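Local coordinates for 5'-tyrosyl-DNA phosphodiesterase (Caenorhabditis elegans, PDB 4FVA), which belongs to the endonuclease/exonuclease/phosphatase family, with a two-sheet fold of the DNase I-like kind, and carries a bound magnesium ion, at residues A[125-130]-A[138-143]; A[132-137]-A[170-175]; A[183-188]-A[212-217]; A[201-206]-A[234-239]. All coordinates share one frame; numbering follows the deposited sequence.

Interaction 1: A[125-130]-A[138-143]; sequences THLEST and CAQFGF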
loop_
_atom_site.group_PDB
_atom_site.type_symbol
_atom_site.label_atom_id
_atom_site.label_comp_id
_atom_site.label_asym_id
_atom_site.label_seq_id
_atom_site.Cartn_x
_atom_site.Cartn_y
_atom_site.Cartn_z
ATOM N N THR A 125 -6.082 -0.114 0.597
ATOM C CA THR A 125 -6.878 0.193 1.771
ATOM C C THR A 125 -6.014 0.547 2.959
ATOM O O THR A 125 -4.823 0.269 2.983
ATOM C CB THR A 125 -7.834 -0.964 2.162
ATOM O OG1 THR A 125 -8.781 -0.496 3.134
ATOM C CG2 THR A 125 -7.037 -2.139 2.750
ATOM N N HIS A 126 -6.638 1.187 3.934
ATOM C CA HIS A 126 -6.014 1.475 5.211
ATOM C C HIS A 126 -7.000 0.976 6.262
ATOM O O HIS A 126 -7.931 1.698 6.611
ATOM C CB HIS A 126 -5.814 2.986 5.352
ATOM C CG HIS A 126 -5.137 3.402 6.623
ATOM N ND1 HIS A 126 -5.017 4.719 7.000
ATOM C CD2 HIS A 126 -4.564 2.667 7.612
ATOM C CE1 HIS A 126 -4.389 4.787 8.166
ATOM N NE2 HIS A 126 -4.101 3.559 8.556
ATOM N N LEU A 127 -6.818 -0.250 6.757
ATOM C CA LEU A 127 -7.837 -0.847 7.632
ATOM C C LEU A 127 -7.895 -0.198 9.019
ATOM O O LEU A 127 -6.918 0.411 9.470
ATOM C CB LEU A 127 -7.638 -2.362 7.751
ATOM C CG LEU A 127 -7.712 -3.118 6.417
ATOM C CD1 LEU A 127 -7.709 -4.639 6.647
ATOM C CD2 LEU A 127 -8.928 -2.663 5.608
ATOM N N GLU A 128 -9.040 -0.333 9.694
ATOM C CA GLU A 128 -9.257 0.328 10.980
ATOM C C GLU A 128 -8.052 0.196 11.913
ATOM O O GLU A 128 -7.428 -0.864 12.018
ATOM C CB GLU A 128 -10.531 -0.200 11.658
ATOM C CG GLU A 128 -11.303 0.849 12.475
ATOM C CD GLU A 128 -12.146 1.786 11.616
ATOM O OE1 GLU A 128 -12.149 1.650 10.366
ATOM O OE2 GLU A 128 -12.828 2.661 12.190
ATOM N N SER A 129 -7.715 1.299 12.572
ATOM C CA SER A 129 -6.506 1.403 13.391
ATOM C C SER A 129 -6.750 1.003 14.860
ATOM O O SER A 129 -7.877 1.125 15.369
ATOM C CB SER A 129 -5.970 2.839 13.325
ATOM O OG SER A 129 -5.836 3.300 11.980
ATOM N N THR A 130 -5.678 0.552 15.515
ATOM C CA THR A 130 -5.586 0.222 16.956
ATOM C C THR A 130 -6.143 -1.133 17.362
ATOM O O THR A 130 -7.043 -1.678 16.728
ATOM C CB THR A 130 -6.191 1.292 17.895
ATOM O OG1 THR A 130 -7.602 1.065 18.048
ATOM C CG2 THR A 130 -5.923 2.698 17.363
ATOM N N CYS A 138 -11.026 -6.821 11.365
ATOM C CA CYS A 138 -11.145 -8.194 10.882
ATOM C C CYS A 138 -12.286 -8.340 9.886
ATOM O O CYS A 138 -12.186 -9.095 8.918
ATOM C CB CYS A 138 -11.322 -9.174 12.051
ATOM S SG CYS A 138 -9.860 -9.423 13.041
ATOM N N ALA A 139 -13.372 -7.613 10.114
ATOM C CA ALA A 139 -14.488 -7.635 9.171
ATOM C C ALA A 139 -14.092 -7.008 7.840
ATOM O O ALA A 139 -14.458 -7.501 6.774
ATOM C CB ALA A 139 -15.696 -6.917 9.760
ATOM N N GLN A 140 -13.362 -5.900 7.905
ATOM C CA GLN A 140 -12.919 -5.226 6.687
ATOM C C GLN A 140 -12.016 -6.143 5.867
ATOM O O GLN A 140 -12.179 -6.251 4.652
ATOM C CB GLN A 140 -12.225 -3.907 7.031
ATOM C CG GLN A 140 -13.181 -2.857 7.601
ATOM C CD GLN A 140 -12.456 -1.693 8.261
ATOM O OE1 GLN A 140 -11.221 -1.648 8.295
ATOM N NE2 GLN A 140 -13.228 -0.748 8.809
ATOM N N PHE A 141 -11.054 -6.786 6.524
ATOM C CA PHE A 141 -10.144 -7.692 5.829
ATOM C C PHE A 141 -10.928 -8.804 5.107
ATOM O O PHE A 141 -10.665 -9.101 3.937
ATOM C CB PHE A 141 -9.121 -8.283 6.795
ATOM C CG PHE A 141 -8.069 -9.125 6.121
ATOM C CD1 PHE A 141 -6.904 -8.544 5.636
ATOM C CD2 PHE A 141 -8.254 -10.494 5.955
ATOM C CE1 PHE A 141 -5.932 -9.314 4.999
ATOM C CE2 PHE A 141 -7.291 -11.272 5.321
ATOM C CZ PHE A 141 -6.124 -10.679 4.847
ATOM N N GLY A 142 -11.887 -9.411 5.815
ATOM C CA GLY A 142 -12.726 -10.453 5.240
ATOM C C GLY A 142 -13.472 -9.925 4.029
ATOM O O GLY A 142 -13.494 -10.552 2.965
ATOM N N PHE A 143 -14.039 -8.735 4.178
ATOM C CA PHE A 143 -14.747 -8.085 3.095
ATOM C C PHE A 143 -13.817 -7.875 1.913
ATOM O O PHE A 143 -14.183 -8.150 0.764
ATOM C CB PHE A 143 -15.322 -6.751 3.583
ATOM C CG PHE A 143 -15.969 -5.926 2.507
ATOM C CD1 PHE A 143 -17.317 -6.083 2.200
ATOM C CD2 PHE A 143 -15.226 -4.983 1.800
ATOM C CE1 PHE A 143 -17.916 -5.317 1.190
ATOM C CE2 PHE A 143 -15.813 -4.209 0.799
ATOM C CZ PHE A 143 -17.159 -4.373 0.495
#
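In the beta-alpha-beta unit formed by strand 118-126, helix 134-154 and strand 159-163, Leu127 and Glu128, just past the end of the first strand, meet Gln140 and Phe141 near the end of the helix's second turn. The amide of Gln140 works in both directions. Its OE1 takes the backbone N of Glu128 at 2.9 Å, on a lone pair in the carbonyl plane, while its NE2 gives a nearly straight bond (173°) to Glu128 OE1 at 3.1 Å. That carboxylate oxygen lies in the amide plane of Gln140 but is approached from above its own plane, the two flat groups being turned 68° apart. The Gln140 chain is extended beyond CG, which carries the amide across to the loop; these two bonds and a third from NE2 to Asn101 OD1 fix its flip. Ser102 OG also binds Glu128 OE1, and the backbone N of Gly103 binds Glu128 OE2, so the buried carboxylate is satisfied at both oxygens. Alongside this pair, Leu127 spreads its methyls: CD2 lies 3.8 Å from Gln140 CB, and CD1 touches Phe141 CB at 3.9 Å, near the plane of the ring at its edge. This is the connection of a beta-alpha-beta crossover, with the helix packed against the loop that leaves its first strand.

Interaction 2: A[132-137]-A[170-175]; sequences EHRPQR and DEEVSR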
loop_
_atom_site.group_PDB
_atom_site.type_symbol
_atom_site.label_atom_id
_atom_site.label_comp_id
_atom_site.label_asym_id
_atom_site.label_seq_id
_atom_site.Cartn_x
_atom_site.Cartn_y
_atom_site.Cartn_z
ATOM N N GLU A 132 -8.068 -1.874 19.769
ATOM C CA GLU A 132 -9.490 -1.818 20.110
ATOM C C GLU A 132 -10.418 -2.090 18.928
ATOM O O GLU A 132 -11.559 -2.529 19.104
ATOM C CB GLU A 132 -9.829 -0.457 20.712
ATOM C CG GLU A 132 -8.978 -0.108 21.922
ATOM C CD GLU A 132 -8.723 1.380 22.047
ATOM O OE1 GLU A 132 -7.689 1.850 21.518
ATOM O OE2 GLU A 132 -9.555 2.076 22.672
ATOM N N HIS A 133 -9.938 -1.825 17.721
ATOM C CA HIS A 133 -10.813 -1.903 16.562
ATOM C C HIS A 133 -10.592 -3.189 15.781
ATOM O O HIS A 133 -10.833 -3.250 14.576
ATOM C CB HIS A 133 -10.669 -0.659 15.674
ATOM C CG HIS A 133 -11.104 0.611 16.339
ATOM N ND1 HIS A 133 -10.214 1.530 16.860
ATOM C CD2 HIS A 133 -12.340 1.121 16.562
ATOM C CE1 HIS A 133 -10.883 2.546 17.376
ATOM N NE2 HIS A 133 -12.174 2.324 17.207
ATOM N N ARG A 134 -10.105 -4.206 16.479
ATOM C CA ARG A 134 -9.985 -5.537 15.910
ATOM C C ARG A 134 -11.281 -6.002 15.262
ATOM O O ARG A 134 -11.259 -6.558 14.162
ATOM C CB ARG A 134 -9.532 -6.551 16.962
ATOM C CG ARG A 134 -9.699 -7.991 16.495
ATOM C CD ARG A 134 -9.047 -8.992 17.438
ATOM N NE ARG A 134 -7.592 -8.856 17.432
ATOM C CZ ARG A 134 -6.756 -9.669 18.073
ATOM N NH1 ARG A 134 -7.225 -10.692 18.777
ATOM N NH2 ARG A 134 -5.447 -9.462 18.007
ATOM N N PRO A 135 -12.419 -5.792 15.950
ATOM C CA PRO A 135 -13.674 -6.240 15.338
ATOM C C PRO A 135 -13.856 -5.645 13.952
ATOM O O PRO A 135 -14.051 -6.395 12.989
ATOM C CB PRO A 135 -14.752 -5.702 16.297
ATOM C CG PRO A 135 -14.042 -5.592 17.637
ATOM C CD PRO A 135 -12.630 -5.181 17.280
ATOM N N GLN A 136 -13.782 -4.322 13.850
ATOM C CA GLN A 136 -13.989 -3.652 12.571
ATOM C C GLN A 136 -12.926 -4.057 11.569
ATOM O O GLN A 136 -13.226 -4.288 10.391
ATOM C CB GLN A 136 -13.963 -2.127 12.714
ATOM C CG GLN A 136 -15.036 -1.523 13.609
ATOM C CD GLN A 136 -14.571 -1.382 15.050
ATOM O OE1 GLN A 136 -13.988 -2.304 15.637
ATOM N NE2 GLN A 136 -14.800 -0.203 15.616
ATOM N N ARG A 137 -11.680 -4.130 12.031
ATOM C CA ARG A 137 -10.568 -4.441 11.134
ATOM C C ARG A 137 -10.688 -5.842 10.534
ATOM O O ARG A 137 -10.491 -6.032 9.334
ATOM C CB ARG A 137 -9.228 -4.271 11.855
ATOM C CG ARG A 137 -8.026 -4.790 11.079
ATOM C CD ARG A 137 -6.730 -4.275 11.700
ATOM N NE ARG A 137 -6.557 -4.706 13.086
ATOM C CZ ARG A 137 -6.789 -3.931 14.143
ATOM N NH1 ARG A 137 -7.212 -2.686 13.970
ATOM N NH2 ARG A 137 -6.601 -4.397 15.372
ATOM N N ASP A 170 -0.938 -11.063 12.999
ATOM C CA ASP A 170 -1.116 -12.277 12.178
ATOM C C ASP A 170 -2.337 -13.147 12.519
ATOM O O ASP A 170 -2.941 -13.753 11.628
ATOM C CB ASP A 170 0.153 -13.133 12.157
ATOM C CG ASP A 170 1.055 -12.796 10.979
ATOM O OD1 ASP A 170 0.734 -13.237 9.851
ATOM O OD2 ASP A 170 2.073 -12.096 11.172
ATOM N N GLU A 171 -2.684 -13.230 13.799
ATOM C CA GLU A 171 -3.820 -14.041 14.223
ATOM C C GLU A 171 -5.136 -13.475 13.694
ATOM O O GLU A 171 -6.181 -14.118 13.803
ATOM C CB GLU A 171 -3.868 -14.122 15.745
ATOM C CG GLU A 171 -4.094 -12.781 16.425
ATOM C CD GLU A 171 -2.878 -11.872 16.337
ATOM O OE1 GLU A 171 -1.927 -12.209 15.596
ATOM O OE2 GLU A 171 -2.869 -10.827 17.022
ATOM N N GLU A 172 -5.094 -12.255 13.162
ATOM C CA GLU A 172 -6.297 -11.607 12.641
ATOM C C GLU A 172 -6.619 -11.988 11.189
ATOM O O GLU A 172 -7.737 -11.756 10.721
ATOM C CB GLU A 172 -6.200 -10.081 12.771
ATOM C CG GLU A 172 -6.179 -9.571 14.211
ATOM C CD GLU A 172 -5.967 -8.057 14.311
ATOM O OE1 GLU A 172 -5.400 -7.454 13.368
ATOM O OE2 GLU A 172 -6.370 -7.470 15.341
ATOM N N VAL A 173 -5.653 -12.575 10.481
ATOM C CA VAL A 173 -5.838 -12.918 9.063
ATOM C C VAL A 173 -6.816 -14.078 8.893
ATOM O O VAL A 173 -6.606 -15.161 9.443
ATOM C CB VAL A 173 -4.507 -13.314 8.392
ATOM C CG1 VAL A 173 -4.763 -13.954 7.030
ATOM C CG2 VAL A 173 -3.589 -12.109 8.273
ATOM N N SER A 174 -7.878 -13.843 8.124
ATOM C CA SER A 174 -8.953 -14.817 7.952
ATOM C C SER A 174 -8.907 -15.529 6.603
ATOM O O SER A 174 -7.895 -16.116 6.216
ATOM C CB SER A 174 -10.325 -14.146 8.096
ATOM O OG SER A 174 -10.636 -13.364 6.955
ATOM N N ARG A 175 -10.038 -15.473 5.907
ATOM C CA ARG A 175 -10.276 -16.264 4.708
ATOM C C ARG A 175 -9.571 -15.750 3.448
ATOM O O ARG A 175 -10.187 -15.124 2.579
ATOM C CB ARG A 175 -11.792 -16.362 4.490
ATOM C CG ARG A 175 -12.510 -15.000 4.419
ATOM C CD ARG A 175 -14.021 -15.177 4.594
ATOM N NE ARG A 175 -14.819 -13.973 4.337
ATOM C CZ ARG A 175 -15.086 -13.028 5.239
ATOM N NH1 ARG A 175 -14.613 -13.129 6.479
ATOM N NH2 ARG A 175 -15.833 -11.979 4.901
#
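Arg134 and Arg137, one turn apart at the start of helix 134-154, meet Glu172 and Glu171 in a salt-bridge network that ties the helix to the 3-10 turn at 170-172, in the loop after strand 159-163. The close part centres on Glu172, a buried residue whose chain is extended beyond CG (chi2 175°) and thus delivers its carboxylate between the two arginines. Arg137 takes it side-on with two nitrogens, NE to Glu172 OE1 at 3.0 Å and NH2 to Glu172 OE2 at 3.1 Å, both oxygens near the guanidinium plane. From the other arginine, Arg134 NE reaches the anti lone pair of Glu172 OE2 at 2.8 Å, leaving the syn lone pair to Arg137 NH2; OE2 is therefore held by two donors. Arg137 is also held by its NH1, which binds the carbonyl oxygens of Glu128 and Thr130, and the backbone N of Arg169 adds a bond to Glu172 OE1. Such pairing probably keeps Glu172 ionised despite its burial.

Toward solvent the contact is looser. The exposed Glu171 approaches Arg134 at about a right angle, but Glu171 OE2 is less surely placed, so its salt bridge to Arg134 NH2 is the doubtful member of the network. Back at Glu172, the Arg134 bond differs from the nearly in-plane pair of Arg137: the Arg134 guanidinium stands 77° from the carboxylate, with Glu172 OE2 tilted 20° out of the guanidinium plane.

Interaction 3: A[183-188]-A[212-217]; sequences AWEAAG and KMRFDR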
loop_
_atom_site.group_PDB
_atom_site.type_symbol
_atom_site.label_atom_id
_atom_site.label_comp_id
_atom_site.label_asym_id
_atom_site.label_seq_id
_atom_site.Cartn_x
_atom_site.Cartn_y
_atom_site.Cartn_z
ATOM N N ALA A 183 2.840 -11.381 -0.605
ATOM C CA ALA A 183 4.095 -11.090 -1.308
ATOM C C ALA A 183 5.332 -11.321 -0.443
ATOM O O ALA A 183 6.321 -11.895 -0.902
ATOM C CB ALA A 183 4.078 -9.660 -1.864
ATOM N N TRP A 184 5.297 -10.859 0.799
ATOM C CA TRP A 184 6.440 -11.056 1.674
ATOM C C TRP A 184 6.741 -12.523 1.940
ATOM O O TRP A 184 7.908 -12.936 1.953
ATOM C CB TRP A 184 6.250 -10.338 3.003
ATOM C CG TRP A 184 7.338 -10.670 3.979
ATOM C CD1 TRP A 184 8.631 -10.215 3.956
ATOM C CD2 TRP A 184 7.225 -11.500 5.144
ATOM N NE1 TRP A 184 9.330 -10.726 5.027
ATOM C CE2 TRP A 184 8.490 -11.511 5.775
ATOM C CE3 TRP A 184 6.178 -12.231 5.715
ATOM C CZ2 TRP A 184 8.736 -12.235 6.948
ATOM C CZ3 TRP A 184 6.428 -12.955 6.881
ATOM C CH2 TRP A 184 7.695 -12.944 7.485
ATOM N N GLU A 185 5.687 -13.292 2.196
ATOM C CA GLU A 185 5.823 -14.726 2.415
ATOM C C GLU A 185 6.346 -15.434 1.179
ATOM O O GLU A 185 7.281 -16.220 1.264
ATOM C CB GLU A 185 4.485 -15.339 2.822
ATOM C CG GLU A 185 4.003 -14.975 4.212
ATOM C CD GLU A 185 2.635 -15.560 4.477
ATOM O OE1 GLU A 185 2.069 -15.323 5.564
ATOM O OE2 GLU A 185 2.127 -16.269 3.583
ATOM N N ALA A 186 5.743 -15.145 0.029
ATOM C CA ALA A 186 6.136 -15.776 -1.229
ATOM C C ALA A 186 7.561 -15.423 -1.641
ATOM O O ALA A 186 8.190 -16.139 -2.423
ATOM C CB ALA A 186 5.149 -15.412 -2.337
ATOM N N ALA A 187 8.062 -14.298 -1.144
ATOM C CA ALA A 187 9.427 -13.902 -1.450
ATOM C C ALA A 187 10.424 -14.611 -0.540
ATOM O O ALA A 187 11.630 -14.515 -0.760
ATOM C CB ALA A 187 9.587 -12.386 -1.336
ATOM N N GLY A 188 9.928 -15.302 0.489
ATOM C CA GLY A 188 10.806 -16.060 1.364
ATOM C C GLY A 188 10.677 -15.815 2.860
ATOM O O GLY A 188 11.512 -16.295 3.634
ATOM N N LYS A 212 6.862 -4.105 17.344
ATOM C CA LYS A 212 7.184 -4.360 15.941
ATOM C C LYS A 212 6.019 -5.077 15.276
ATOM O O LYS A 212 5.523 -6.072 15.802
ATOM C CB LYS A 212 8.440 -5.232 15.817
ATOM C CG LYS A 212 9.741 -4.539 16.177
ATOM C CD LYS A 212 10.956 -5.256 15.592
ATOM C CE LYS A 212 11.209 -6.603 16.253
ATOM N NZ LYS A 212 12.492 -7.217 15.789
ATOM N N MET A 213 5.599 -4.603 14.107
ATOM C CA MET A 213 4.457 -5.221 13.441
ATOM C C MET A 213 4.628 -5.254 11.933
ATOM O O MET A 213 5.332 -4.426 11.352
ATOM C CB MET A 213 3.157 -4.494 13.808
ATOM C CG MET A 213 2.922 -4.396 15.310
ATOM S SD MET A 213 2.632 -6.037 16.006
ATOM C CE MET A 213 1.028 -6.439 15.322
ATOM N N ARG A 214 4.000 -6.242 11.304
ATOM C CA ARG A 214 3.950 -6.304 9.860
ATOM C C ARG A 214 2.585 -5.821 9.415
ATOM O O ARG A 214 1.769 -6.600 8.913
ATOM C CB ARG A 214 4.227 -7.723 9.370
ATOM C CG ARG A 214 4.378 -7.817 7.865
ATOM C CD ARG A 214 5.103 -9.095 7.455
ATOM N NE ARG A 214 4.252 -10.284 7.530
ATOM C CZ ARG A 214 3.469 -10.702 6.539
ATOM N NH1 ARG A 214 3.406 -10.011 5.400
ATOM N NH2 ARG A 214 2.740 -11.803 6.685
ATOM N N PHE A 215 2.366 -4.524 9.593
ATOM C CA PHE A 215 1.090 -3.877 9.333
ATOM C C PHE A 215 0.837 -3.737 7.837
ATOM O O PHE A 215 -0.296 -3.792 7.380
ATOM C CB PHE A 215 1.074 -2.482 9.971
ATOM C CG PHE A 215 0.823 -2.474 11.468
ATOM C CD1 PHE A 215 0.160 -3.521 12.091
ATOM C CD2 PHE A 215 1.237 -1.385 12.246
ATOM C CE1 PHE A 215 -0.081 -3.491 13.467
ATOM C CE2 PHE A 215 1.001 -1.346 13.623
ATOM C CZ PHE A 215 0.342 -2.402 14.230
ATOM N N ASP A 216 1.908 -3.520 7.086
ATOM C CA ASP A 216 1.789 -3.229 5.673
ATOM C C ASP A 216 2.039 -4.485 4.851
ATOM O O ASP A 216 3.076 -5.128 4.987
ATOM C CB ASP A 216 2.770 -2.113 5.321
ATOM C CG ASP A 216 2.600 -0.905 6.226
ATOM O OD1 ASP A 216 1.693 -0.107 5.940
ATOM O OD2 ASP A 216 3.339 -0.765 7.235
ATOM N N ARG A 217 1.077 -4.846 4.009
ATOM C CA ARG A 217 1.180 -6.098 3.264
ATOM C C ARG A 217 0.642 -5.958 1.853
ATOM O O ARG A 217 -0.174 -5.078 1.567
ATOM C CB ARG A 217 0.422 -7.224 3.979
ATOM C CG ARG A 217 0.824 -7.418 5.445
ATOM C CD ARG A 217 0.163 -8.648 6.054
ATOM N NE ARG A 217 0.400 -8.726 7.503
ATOM C CZ ARG A 217 0.104 -9.782 8.258
ATOM N NH1 ARG A 217 -0.442 -10.865 7.714
ATOM N NH2 ARG A 217 0.355 -9.759 9.558
#
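Apolar and face contacts carry most of this meeting of Arg214 with Trp184. Arg214 CD lies over the six-membered ring of the indole in a CH-pi contact, 4.1 Å from its centroid. The guanidinium reaches past the rim of that ring and turns one face to Trp184 CE3, which sits over its centre, 3.2 Å from Arg214 CZ; Arg214 NE is 3.5 Å from Trp184 CZ3. Ring and guanidinium planes are 34° apart. The bend at chi3 (76°), after an otherwise extended chain, sets CD over the ring and swings the guanidinium beside the CE3 rim.

These groups join the short helix 183-186 to the break at 214-215 in strand 212-221, a strand of the second of the two sheets of this DNase I-like fold. Strand 181-182 pairs with strand 212-221 just before the helix begins, which brings the two together. The opposite face of the Arg214 guanidinium meets Arg217 NE.

Polar bonds complete the arrangement. Arg217 NE donates to the carbonyl O of Arg214 at 2.9 Å, nearly in line with that C=O, and the acceptor lies in the Arg217 guanidinium plane. Asp182, outside these segments, makes a salt bridge to Arg214 NH1, and Trp184 NE1 donates to the carbonyl O of Asp190. Glu185 OE1 adds a long ion pair with Arg214 NH2, at 3.8 Å.

Interaction 4: A[201-206]-A[234-239]; sequences KNDNKQ and RQRIRS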
loop_
_atom_site.group_PDB
_atom_site.type_symbol
_atom_site.label_atom_id
_atom_site.label_comp_id
_atom_site.label_asym_id
_atom_site.label_seq_id
_atom_site.Cartn_x
_atom_site.Cartn_y
_atom_site.Cartn_z
ATOM N N LYS A 201 13.238 0.857 15.945
ATOM C CA LYS A 201 14.144 1.522 15.021
ATOM C C LYS A 201 13.558 2.823 14.482
ATOM O O LYS A 201 14.294 3.724 14.094
ATOM C CB LYS A 201 14.528 0.570 13.888
ATOM C CG LYS A 201 15.186 -0.727 14.392
ATOM C CD LYS A 201 15.573 -1.662 13.247
ATOM C CE LYS A 201 16.127 -2.997 13.756
ATOM N NZ LYS A 201 15.062 -3.867 14.332
ATOM N N ASN A 202 12.237 2.925 14.438
ATOM C CA ASN A 202 11.629 4.154 13.949
ATOM C C ASN A 202 11.175 5.011 15.118
ATOM O O ASN A 202 10.296 4.603 15.873
ATOM C CB ASN A 202 10.454 3.837 13.014
ATOM C CG ASN A 202 10.013 5.037 12.207
ATOM O OD1 ASN A 202 9.669 6.089 12.760
ATOM N ND2 ASN A 202 10.047 4.900 10.882
ATOM N N ASP A 203 11.763 6.198 15.260
ATOM C CA ASP A 203 11.457 7.064 16.395
ATOM C C ASP A 203 10.648 8.289 16.005
ATOM O O ASP A 203 10.612 9.271 16.747
ATOM C CB ASP A 203 12.736 7.490 17.138
ATOM C CG ASP A 203 13.700 8.280 16.260
ATOM O OD1 ASP A 203 13.409 8.473 15.062
ATOM O OD2 ASP A 203 14.769 8.686 16.765
ATOM N N ASN A 204 10.006 8.251 14.841
ATOM C CA ASN A 204 9.105 9.338 14.492
ATOM C C ASN A 204 8.044 9.475 15.582
ATOM O O ASN A 204 7.633 10.585 15.935
ATOM C CB ASN A 204 8.454 9.128 13.123
ATOM C CG ASN A 204 9.305 9.660 11.974
ATOM O OD1 ASN A 204 10.541 9.643 12.024
ATOM N ND2 ASN A 204 8.634 10.172 10.941
ATOM N N LYS A 205 7.600 8.337 16.108
ATOM C CA LYS A 205 6.625 8.333 17.196
ATOM C C LYS A 205 7.212 7.868 18.529
ATOM O O LYS A 205 7.954 6.879 18.603
ATOM C CB LYS A 205 5.417 7.477 16.821
ATOM C CG LYS A 205 4.762 7.955 15.556
ATOM C CD LYS A 205 4.246 9.372 15.759
ATOM C CE LYS A 205 3.659 9.958 14.475
ATOM N NZ LYS A 205 2.413 9.276 14.040
ATOM N N GLN A 206 6.882 8.626 19.569
ATOM C CA GLN A 206 7.277 8.346 20.944
ATOM C C GLN A 206 6.106 7.776 21.737
ATOM O O GLN A 206 4.943 7.987 21.389
ATOM C CB GLN A 206 7.766 9.619 21.627
ATOM C CG GLN A 206 6.641 10.450 22.218
ATOM C CD GLN A 206 7.148 11.686 22.919
ATOM O OE1 GLN A 206 8.262 12.141 22.665
ATOM N NE2 GLN A 206 6.334 12.238 23.812
ATOM N N ARG A 234 13.945 3.766 4.696
ATOM C CA ARG A 234 14.499 3.476 6.017
ATOM C C ARG A 234 15.614 4.418 6.460
ATOM O O ARG A 234 16.204 4.247 7.531
ATOM C CB ARG A 234 14.978 2.027 6.093
ATOM C CG ARG A 234 13.837 1.029 6.101
ATOM C CD ARG A 234 14.307 -0.367 6.479
ATOM N NE ARG A 234 15.072 -1.032 5.427
ATOM C CZ ARG A 234 15.482 -2.295 5.500
ATOM N NH1 ARG A 234 15.185 -3.027 6.567
ATOM N NH2 ARG A 234 16.172 -2.835 4.504
ATOM N N GLN A 235 15.894 5.422 5.649
ATOM C CA GLN A 235 16.971 6.346 5.974
ATOM C C GLN A 235 16.423 7.635 6.577
ATOM O O GLN A 235 15.402 8.169 6.128
ATOM C CB GLN A 235 17.794 6.635 4.720
ATOM C CG GLN A 235 18.935 7.605 4.912
ATOM C CD GLN A 235 19.711 7.818 3.630
ATOM O OE1 GLN A 235 19.463 7.151 2.626
ATOM N NE2 GLN A 235 20.635 8.767 3.647
ATOM N N ARG A 236 17.094 8.112 7.619
ATOM C CA ARG A 236 16.714 9.359 8.263
ATOM C C ARG A 236 16.954 10.554 7.334
ATOM O O ARG A 236 17.938 10.586 6.599
ATOM C CB ARG A 236 17.533 9.528 9.550
ATOM C CG ARG A 236 16.865 10.369 10.614
ATOM C CD ARG A 236 17.715 10.453 11.882
ATOM N NE ARG A 236 17.624 9.249 12.713
ATOM C CZ ARG A 236 16.595 8.976 13.513
ATOM N NH1 ARG A 236 15.565 9.803 13.560
ATOM N NH2 ARG A 236 16.585 7.873 14.255
ATOM N N ILE A 237 16.076 11.550 7.381
ATOM C CA ILE A 237 16.299 12.759 6.603
ATOM C C ILE A 237 17.292 13.634 7.359
ATOM O O ILE A 237 17.087 13.920 8.533
ATOM C CB ILE A 237 14.978 13.528 6.374
ATOM C CG1 ILE A 237 13.938 12.639 5.662
ATOM C CG2 ILE A 237 15.226 14.780 5.564
ATOM C CD1 ILE A 237 12.497 13.146 5.808
ATOM N N ARG A 238 18.358 14.075 6.696
ATOM C CA ARG A 238 19.406 14.801 7.407
ATOM C C ARG A 238 18.964 16.156 7.940
ATOM O O ARG A 238 19.248 16.484 9.088
ATOM C CB ARG A 238 20.669 14.968 6.555
ATOM C CG ARG A 238 21.844 15.582 7.351
ATOM C CD ARG A 238 23.082 15.812 6.481
ATOM N NE ARG A 238 24.208 16.384 7.221
ATOM C CZ ARG A 238 24.538 17.675 7.203
ATOM N NH1 ARG A 238 23.829 18.530 6.475
ATOM N NH2 ARG A 238 25.581 18.113 7.905
ATOM N N SER A 239 18.268 16.941 7.125
ATOM C CA SER A 239 17.947 18.312 7.518
ATOM C C SER A 239 17.042 18.410 8.754
ATOM O O SER A 239 17.114 19.384 9.516
ATOM C CB SER A 239 17.325 19.066 6.337
ATOM O OG SER A 239 16.067 18.515 5.977
#
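Two torsions bring Asp203 and Arg236 together. In Asp203, CG stands between the backbone N and the carbonyl carbon (chi1 61°), while the Arg236 chain runs out extended and then turns at chi3 (-78°), presenting the far edge of its guanidinium to the carboxylate. The clear pairing is that of Arg236 NH1, which donates to Asp203 OD1 at 2.9 Å, using the syn lone pair of that oxygen, with the acceptor close to the guanidinium plane. The second bond, from Arg236 NH2 to Asp203 OD2 at 3.2 Å, is weak and bent, consistent with planes 65° apart: the pair meets edge-on but twisted.

The contact joins two irregular loops. Loop 201-206 follows strand 197-198 and precedes strand 212-221; loop 234-239 follows strand 226-232 and precedes strand 249-255. Asp203 sits inside an Asx turn, in which Asn202 OD1 accepts from the backbone N of Asn204 at 3.0 Å. Asn202 ND2 and Asn204 OD1 are bound in turn to the backbone of Ser245 and Phe243. In the same loop Lys205 NZ binds OD1 of Asp22, a ligand of the magnesium ion.

With Asp203 exposed and one bond weak, the salt bridge is probably screened by water; the carbonyl O of Leu241 gives Arg236 NH1 a second partner, and the loops are joined by charge with little apolar contact.

In the fold
Depth in the fold separates the four contacts. Interactions 1 and 3 are buried, interaction 2 is half covered and interaction 4 lies at the surface. Interactions 1 and 2 share helix 134-154 and touch through Arg137, so one arginine serves both. Interaction 2 also meets interaction 3 through a long, weak pair of Asp170 with Arg217, whereas interaction 4 touches none of the others, though its nearest atoms come within about 4 Å of interaction 3. Chemistry follows place: an amide shared between backbone and carboxylate in interaction 1, a network of paired charges in 2, an arginine whose CD lies over an indole face in 3, and a single twisted ion pair in 4.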